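Local coordinates for methionine import ATP-binding protein metN 2 (Enterococcus faecalis, PDB 2QSW) that belongs to the ATP-binding subunits of ABC-type import systems, represented here by its C-terminal NIL domain, an ACT-like fold that pairs as a dimer, at residues K24-A35 with L87-I97. Numbering follows the deposited sequence. Where two conformers were deposited one is given.
Sequences KIVRLLFHGEQA and LRKLRVETEVI. With ZN (zinc ion), chain B.
Strand 24-31 and the short strand 93-96 run antiparallel, R27 pairing with E95 through R27 N to E95 O (2.9 Å) and E95 N to R27 O, with L29 N to E93 O and I97 N to I25 O extending the ladder at either end. Strand 93-96 forms one edge of the four-stranded antiparallel sheet of this ACT-like NIL domain, and 24-31 lies between it and 64-74. V26, L28, T94 and V96 face helix 77-89: V26 CG1 meets V96 CG2 at 3.8 Å, and I84 packs on V26, T94 and V96. V92 spreads its two methyls, CG1 against L28 CB and over a face of the F30 ring, CG2 near F30 CE1. On the other face, R27 and E95 lie side by side, their guanidinium and carboxylate planes 27° apart, in a long salt bridge (NH2 to OE1, 3.6 Å). R27 NH2 also bonds E100 of the second subunit, and E95 binds another zinc ion at that interface.

Beyond H31 the chain swings across toward 87-97, and A35 N bonds L90 O, within the Schellman motif that ends helix 77-89 with R91 as C-prime residue. R91 lays its guanidinium over E33 O, 3.3 Å from its plane. A zinc ion joins the two segments here. E33 folds back toward it, bent at chi2 (-71°), and E93 OE1 binds it at 2.0 Å, lying at the edge of the H31 ring. H31 ND1 and E33 OE2 each coordinate the zinc at 1.9 Å, and a water at 2.1 Å completes four ligands while hydrogen-bonding L29 O and R91 O.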
ATOM      1  N   LYS A  24      -7.343   1.658   8.531  1.00 15.00           N
ATOM      2  CA  LYS A  24      -7.047   1.669   7.098  1.00 15.39           C
ATOM      3  C   LYS A  24      -7.959   0.698   6.413  1.00 14.60           C
ATOM      4  O   LYS A  24      -8.291  -0.358   7.001  1.00 16.12           O
ATOM      5  CB  LYS A  24      -5.592   1.215   6.843  1.00 15.70           C
ATOM      6  CG  LYS A  24      -4.531   2.134   7.408  1.00 20.36           C
ATOM      7  CD  LYS A  24      -4.635   3.481   6.729  1.00 25.89           C
ATOM      8  CE  LYS A  24      -3.352   4.224   6.624  1.00 28.44           C
ATOM      9  NZ  LYS A  24      -3.559   5.403   5.711  1.00 25.51           N
ATOM     10  N   ILE A  25      -8.367   1.023   5.194  1.00 14.05           N
ATOM     11  CA  ILE A  25      -9.160   0.121   4.374  1.00 14.11           C
ATOM     12  C   ILE A  25      -8.270  -0.440   3.273  1.00 12.52           C
ATOM     13  O   ILE A  25      -7.619   0.315   2.558  1.00 12.15           O
ATOM     14  CB  ILE A  25     -10.402   0.774   3.809  1.00 15.40           C
ATOM     15  CG1 ILE A  25     -11.255   1.334   4.968  1.00 16.91           C
ATOM     16  CG2 ILE A  25     -11.146  -0.252   2.992  1.00 15.01           C
ATOM     17  CD1 ILE A  25     -12.393   2.166   4.508  1.00 17.96           C
ATOM     18  N   VAL A  26      -8.245  -1.757   3.168  1.00 12.82           N
ATOM     19  CA  VAL A  26      -7.358  -2.451   2.250  1.00 13.30           C
ATOM     20  C   VAL A  26      -8.149  -3.393   1.368  1.00 13.50           C
ATOM     21  O   VAL A  26      -9.165  -3.961   1.806  1.00 13.92           O
ATOM     22  CB  VAL A  26      -6.214  -3.226   2.965  1.00 13.65           C
ATOM     23  CG1 VAL A  26      -5.164  -2.284   3.569  1.00 15.22           C
ATOM     24  CG2 VAL A  26      -6.742  -4.154   4.047  1.00 14.67           C
ATOM     25  N   ARG A  27      -7.674  -3.574   0.152  1.00 13.25           N
ATOM     26  CA  ARG A  27      -8.208  -4.560  -0.770  1.00 14.55           C
ATOM     27  C   ARG A  27      -7.236  -5.722  -0.818  1.00 13.51           C
ATOM     28  O   ARG A  27      -6.058  -5.515  -1.052  1.00 13.64           O
ATOM     29  CB  ARG A  27      -8.403  -3.960  -2.154  1.00 14.65           C
ATOM     30  CG  ARG A  27      -8.947  -4.932  -3.199  1.00 16.61           C
ATOM     31  CD  ARG A  27      -8.888  -4.322  -4.586  1.00 22.08           C
ATOM     32  NE  ARG A  27      -7.477  -4.250  -4.987  1.00 27.45           N
ATOM     33  CZ  ARG A  27      -6.896  -3.278  -5.702  1.00 31.25           C
ATOM     34  NH1 ARG A  27      -7.568  -2.239  -6.194  1.00 33.06           N
ATOM     35  NH2 ARG A  27      -5.594  -3.377  -5.956  1.00 31.61           N
ATOM     36  N   LEU A  28      -7.747  -6.936  -0.570  1.00 13.13           N
ATOM     37  CA  LEU A  28      -7.004  -8.187  -0.563  1.00 13.53           C
ATOM     38  C   LEU A  28      -7.443  -8.934  -1.823  1.00 13.79           C
ATOM     39  O   LEU A  28      -8.645  -9.076  -2.056  1.00 14.00           O
ATOM     40  CB  LEU A  28      -7.371  -9.052   0.661  1.00 12.67           C
ATOM     41  CG  LEU A  28      -6.741  -8.733   2.039  1.00 13.83           C
ATOM     42  CD1 LEU A  28      -7.118  -7.330   2.573  1.00 15.23           C
ATOM     43  CD2 LEU A  28      -7.155  -9.813   3.048  1.00 15.66           C
ATOM     44  N   LEU A  29      -6.465  -9.471  -2.563  1.00 13.77           N
ATOM     45  CA  LEU A  29      -6.732 -10.328  -3.744  1.00 14.09           C
ATOM     46  C   LEU A  29      -6.271 -11.749  -3.495  1.00 13.38           C
ATOM     47  O   LEU A  29      -5.187 -11.971  -2.900  1.00 13.35           O
ATOM     48  CB  LEU A  29      -5.972  -9.793  -4.974  1.00 14.05           C
ATOM     49  CG  LEU A  29      -6.320  -8.378  -5.399  1.00 16.29           C
ATOM     50  CD1 LEU A  29      -5.512  -7.942  -6.679  1.00 17.59           C
ATOM     51  CD2 LEU A  29      -7.840  -8.185  -5.538  1.00 18.56           C
ATOM     52  N   PHE A  30      -7.108 -12.717  -3.921  1.00 12.52           N
ATOM     53  CA  PHE A  30      -6.861 -14.153  -3.741  1.00 13.22           C
ATOM     54  C   PHE A  30      -6.882 -14.759  -5.128  1.00 12.90           C
ATOM     55  O   PHE A  30      -7.847 -14.579  -5.850  1.00 13.92           O
ATOM     56  CB  PHE A  30      -7.961 -14.797  -2.881  1.00 13.98           C
ATOM     57  CG  PHE A  30      -8.030 -14.214  -1.488  1.00 13.62           C
ATOM     58  CD1 PHE A  30      -7.225 -14.701  -0.469  1.00 14.78           C
ATOM     59  CD2 PHE A  30      -8.815 -13.118  -1.242  1.00 15.50           C
ATOM     60  CE1 PHE A  30      -7.258 -14.144   0.814  1.00 16.45           C
ATOM     61  CE2 PHE A  30      -8.873 -12.579   0.050  1.00 14.87           C
ATOM     62  CZ  PHE A  30      -8.102 -13.073   1.051  1.00 16.76           C
ATOM     63  N   HIS A  31      -5.767 -15.370  -5.537  1.00 13.21           N
ATOM     64  CA  HIS A  31      -5.682 -16.024  -6.855  1.00 13.67           C
ATOM     65  C   HIS A  31      -5.518 -17.537  -6.717  1.00 14.69           C
ATOM     66  O   HIS A  31      -5.349 -18.232  -7.721  1.00 15.75           O
ATOM     67  CB  HIS A  31      -4.503 -15.471  -7.663  1.00 14.14           C
ATOM     68  CG  HIS A  31      -4.511 -13.983  -7.815  1.00 15.01           C
ATOM     69  ND1 HIS A  31      -3.849 -13.105  -6.945  1.00 13.27           N
ATOM     70  CD2 HIS A  31      -5.095 -13.223  -8.768  1.00 14.00           C
ATOM     71  CE1 HIS A  31      -4.051 -11.872  -7.377  1.00 13.18           C
ATOM     72  NE2 HIS A  31      -4.806 -11.911  -8.474  1.00 15.09           N
ATOM     73  N   GLY A  32      -5.577 -18.054  -5.503  1.00 14.21           N
ATOM     74  CA  GLY A  32      -5.395 -19.476  -5.212  1.00 14.47           C
ATOM     75  C   GLY A  32      -3.996 -19.846  -4.810  1.00 15.29           C
ATOM     76  O   GLY A  32      -3.764 -20.994  -4.400  1.00 16.52           O
ATOM     77  N   GLU A  33      -3.060 -18.887  -4.947  1.00 14.35           N
ATOM     78  CA  GLU A  33      -1.693 -19.104  -4.525  1.00 14.47           C
ATOM     79  C   GLU A  33      -1.403 -18.721  -3.071  1.00 15.03           C
ATOM     80  O   GLU A  33      -0.318 -19.000  -2.541  1.00 15.68           O
ATOM     81  CB  GLU A  33      -0.716 -18.380  -5.460  1.00 13.98           C
ATOM     82  CG  GLU A  33      -0.386 -16.930  -5.146  1.00 13.15           C
ATOM     83  CD  GLU A  33      -1.492 -15.885  -5.381  1.00 12.81           C
ATOM     84  OE1 GLU A  33      -2.719 -16.202  -5.386  1.00 14.65           O
ATOM     85  OE2 GLU A  33      -1.161 -14.664  -5.492  1.00 14.37           O
ATOM     86  N   GLN A  34      -2.385 -18.096  -2.428  1.00 14.83           N
ATOM     87  CA  GLN A  34      -2.207 -17.641  -1.042  1.00 14.39           C
ATOM     88  C   GLN A  34      -1.869 -18.772  -0.081  1.00 14.26           C
ATOM     89  O   GLN A  34      -2.211 -19.943  -0.311  1.00 14.61           O
ATOM     90  CB  GLN A  34      -3.455 -16.904  -0.552  1.00 13.57           C
ATOM     91  CG  GLN A  34      -4.693 -17.799  -0.504  1.00 13.73           C
ATOM     92  CD  GLN A  34      -5.558 -17.739  -1.795  1.00 12.63           C
ATOM     93  OE1 GLN A  34      -5.131 -17.252  -2.831  1.00 14.54           O
ATOM     94  NE2 GLN A  34      -6.805 -18.258  -1.698  1.00 16.24           N
ATOM     95  N   ALA A  35      -1.215 -18.406   1.016  1.00 14.35           N
ATOM     96  CA  ALA A  35      -0.853 -19.329   2.063  1.00 15.55           C
ATOM     97  C   ALA A  35      -2.074 -20.155   2.489  1.00 16.51           C
ATOM     98  O   ALA A  35      -3.190 -19.619   2.634  1.00 17.85           O
ATOM     99  CB  ALA A  35      -0.274 -18.564   3.282  1.00 16.14           C
ATOM    100  N   LEU A  87       0.175  -9.898   5.050  1.00 11.71           N
ATOM    101  CA  LEU A  87      -0.711 -10.413   4.002  1.00 12.38           C
ATOM    102  C   LEU A  87       0.035 -10.607   2.701  1.00 12.56           C
ATOM    103  O   LEU A  87      -0.052 -11.657   2.054  1.00 13.04           O
ATOM    104  CB  LEU A  87      -1.914  -9.478   3.823  1.00 12.48           C
ATOM    105  CG  LEU A  87      -2.997  -9.577   4.929  1.00 12.53           C
ATOM    106  CD1 LEU A  87      -3.915  -8.357   4.902  1.00 13.38           C
ATOM    107  CD2 LEU A  87      -3.786 -10.935   4.833  1.00 14.77           C
ATOM    108  N   ARG A  88       0.805  -9.597   2.295  1.00 12.03           N
ATOM    109  CA  ARG A  88       1.552  -9.692   1.037  0.50 12.54           C
ATOM    110  C   ARG A  88       2.525 -10.853   1.062  1.00 12.19           C
ATOM    111  O   ARG A  88       2.652 -11.593   0.090  1.00 12.92           O
ATOM    112  CB  ARG A  88       2.312  -8.403   0.776  0.50 12.59           C
ATOM    113  CG  ARG A  88       1.380  -7.281   0.364  0.50 11.86           C
ATOM    114  CD  ARG A  88       2.075  -5.954   0.450  0.50 13.20           C
ATOM    115  NE  ARG A  88       1.201  -4.865   0.052  0.50 11.08           N
ATOM    116  CZ  ARG A  88       1.434  -3.592   0.332  0.50 14.49           C
ATOM    117  NH1 ARG A  88       2.535  -3.252   0.990  0.50 14.80           N
ATOM    118  NH2 ARG A  88       0.574  -2.662  -0.052  0.50 13.29           N
ATOM    119  N   LYS A  89       3.213 -11.022   2.174  1.00 11.70           N
ATOM    120  CA  LYS A  89       4.204 -12.105   2.321  1.00 13.10           C
ATOM    121  C   LYS A  89       3.545 -13.486   2.327  1.00 12.99           C
ATOM    122  O   LYS A  89       4.131 -14.475   1.871  1.00 14.14           O
ATOM    123  CB  LYS A  89       5.051 -11.890   3.573  1.00 13.26           C
ATOM    124  CG  LYS A  89       5.986 -10.650   3.427  1.00 13.98           C
ATOM    125  CD  LYS A  89       6.822 -10.360   4.704  1.00 15.88           C
ATOM    126  CE  LYS A  89       5.953  -9.838   5.864  1.00 16.66           C
ATOM    127  NZ  LYS A  89       6.725  -9.402   7.015  1.00 15.58           N
ATOM    128  N   LEU A  90       2.321 -13.540   2.850  1.00 13.73           N
ATOM    129  CA  LEU A  90       1.460 -14.725   2.790  1.00 13.73           C
ATOM    130  C   LEU A  90       0.802 -14.901   1.401  1.00 13.59           C
ATOM    131  O   LEU A  90      -0.046 -15.782   1.251  1.00 15.54           O
ATOM    132  CB  LEU A  90       0.392 -14.670   3.886  1.00 14.26           C
ATOM    133  CG  LEU A  90       0.974 -14.716   5.320  1.00 14.82           C
ATOM    134  CD1 LEU A  90      -0.187 -14.467   6.312  1.00 17.27           C
ATOM    135  CD2 LEU A  90       1.728 -16.038   5.587  1.00 14.76           C
ATOM    136  N   ARG A  91       1.209 -14.120   0.394  1.00 13.65           N
ATOM    137  CA  ARG A  91       0.791 -14.258  -1.013  1.00 13.43           C
ATOM    138  C   ARG A  91      -0.654 -13.835  -1.216  1.00 13.09           C
ATOM    139  O   ARG A  91      -1.368 -14.334  -2.090  1.00 14.71           O
ATOM    140  CB  ARG A  91       1.145 -15.650  -1.559  1.00 14.05           C
ATOM    141  CG  ARG A  91       2.644 -16.016  -1.327  1.00 14.53           C
ATOM    142  CD  ARG A  91       3.027 -17.485  -1.491  1.00 14.92           C
ATOM    143  NE  ARG A  91       2.853 -17.895  -2.883  1.00 16.84           N
ATOM    144  CZ  ARG A  91       2.913 -19.149  -3.335  1.00 17.88           C
ATOM    145  NH1 ARG A  91       3.108 -20.161  -2.514  1.00 18.23           N
ATOM    146  NH2 ARG A  91       2.708 -19.378  -4.635  1.00 18.02           N
ATOM    147  N   VAL A  92      -1.072 -12.851  -0.412  1.00 13.21           N
ATOM    148  CA  VAL A  92      -2.298 -12.143  -0.594  1.00 12.91           C
ATOM    149  C   VAL A  92      -1.942 -10.689  -0.972  1.00 13.40           C
ATOM    150  O   VAL A  92      -1.555  -9.886  -0.115  1.00 13.26           O
ATOM    151  CB  VAL A  92      -3.192 -12.156   0.724  1.00 13.83           C
ATOM    152  CG1 VAL A  92      -4.430 -11.326   0.490  1.00 12.61           C
ATOM    153  CG2 VAL A  92      -3.528 -13.571   1.172  1.00 13.27           C
ATOM    154  N   GLU A  93      -2.091 -10.356  -2.239  1.00 12.84           N
ATOM    155  CA  GLU A  93      -1.805  -8.989  -2.710  1.00 13.44           C
ATOM    156  C   GLU A  93      -2.760  -8.014  -2.017  1.00 13.48           C
ATOM    157  O   GLU A  93      -3.963  -8.232  -1.967  1.00 12.97           O
ATOM    158  CB  GLU A  93      -1.956  -8.863  -4.198  1.00 13.43           C
ATOM    159  CG  GLU A  93      -0.926  -9.619  -5.013  1.00 14.00           C
ATOM    160  CD  GLU A  93      -1.372 -11.014  -5.454  1.00 15.67           C
ATOM    161  OE1 GLU A  93      -2.256 -11.608  -4.784  1.00 16.58           O
ATOM    162  OE2 GLU A  93      -0.863 -11.497  -6.475  1.00 15.16           O
ATOM    163  N   THR A  94      -2.211  -6.955  -1.438  1.00 13.43           N
ATOM    164  CA  THR A  94      -2.962  -6.080  -0.561  1.00 14.03           C
ATOM    165  C   THR A  94      -2.557  -4.651  -0.851  1.00 14.42           C
ATOM    166  O   THR A  94      -1.378  -4.341  -0.978  1.00 15.09           O
ATOM    167  CB  THR A  94      -2.681  -6.445   0.905  1.00 13.77           C
ATOM    168  OG1 THR A  94      -2.995  -7.833   1.143  1.00 13.72           O
ATOM    169  CG2 THR A  94      -3.524  -5.584   1.859  1.00 13.40           C
ATOM    170  N   GLU A  95      -3.542  -3.788  -0.946  1.00 15.01           N
ATOM    171  CA  GLU A  95      -3.254  -2.376  -0.998  1.00 17.78           C
ATOM    172  C   GLU A  95      -4.298  -1.492  -0.346  1.00 16.37           C
ATOM    173  O   GLU A  95      -5.476  -1.797  -0.327  1.00 15.44           O
ATOM    174  CB  GLU A  95      -2.970  -1.947  -2.386  1.00 19.61           C
ATOM    175  CG  GLU A  95      -4.092  -1.988  -3.314  1.00 19.34           C
ATOM    176  CD  GLU A  95      -3.714  -1.298  -4.679  1.00 23.60           C
ATOM    177  OE1 GLU A  95      -2.590  -1.508  -5.168  1.00 26.93           O
ATOM    178  OE2 GLU A  95      -4.520  -0.528  -5.268  1.00 27.91           O
ATOM    179  N   VAL A  96      -3.799  -0.393   0.213  1.00 14.53           N
ATOM    180  CA  VAL A  96      -4.613   0.568   0.920  1.00 13.99           C
ATOM    181  C   VAL A  96      -5.367   1.369  -0.127  1.00 14.20           C
ATOM    182  O   VAL A  96      -4.768   2.032  -0.962  1.00 14.55           O
ATOM    183  CB  VAL A  96      -3.726   1.517   1.794  1.00 14.23           C
ATOM    184  CG1 VAL A  96      -4.581   2.591   2.422  1.00 14.61           C
ATOM    185  CG2 VAL A  96      -2.995   0.715   2.844  1.00 16.31           C
ATOM    186  N   ILE A  97      -6.686   1.384  -0.019  1.00 13.48           N
ATOM    187  CA  ILE A  97      -7.525   2.083  -0.989  1.00 15.42           C
ATOM    188  C   ILE A  97      -7.350   3.606  -0.854  1.00 15.35           C
ATOM    189  O   ILE A  97      -6.882   4.088   0.166  1.00 15.57           O
ATOM    190  CB  ILE A  97      -9.028   1.684  -0.872  1.00 16.24           C
ATOM    191  CG1 ILE A  97      -9.625   2.177   0.428  1.00 16.77           C
ATOM    192  CG2 ILE A  97      -9.189   0.163  -1.072  1.00 16.48           C
ATOM    193  CD1 ILE A  97     -11.186   2.107   0.497  1.00 18.04           C
TER
HETATM  194 ZN    ZN B 201      -2.646 -13.416  -5.464  1.00 14.58          ZN
HETATM  195  O   HOH W   1      -3.560 -13.958  -3.628  1.00 13.46           O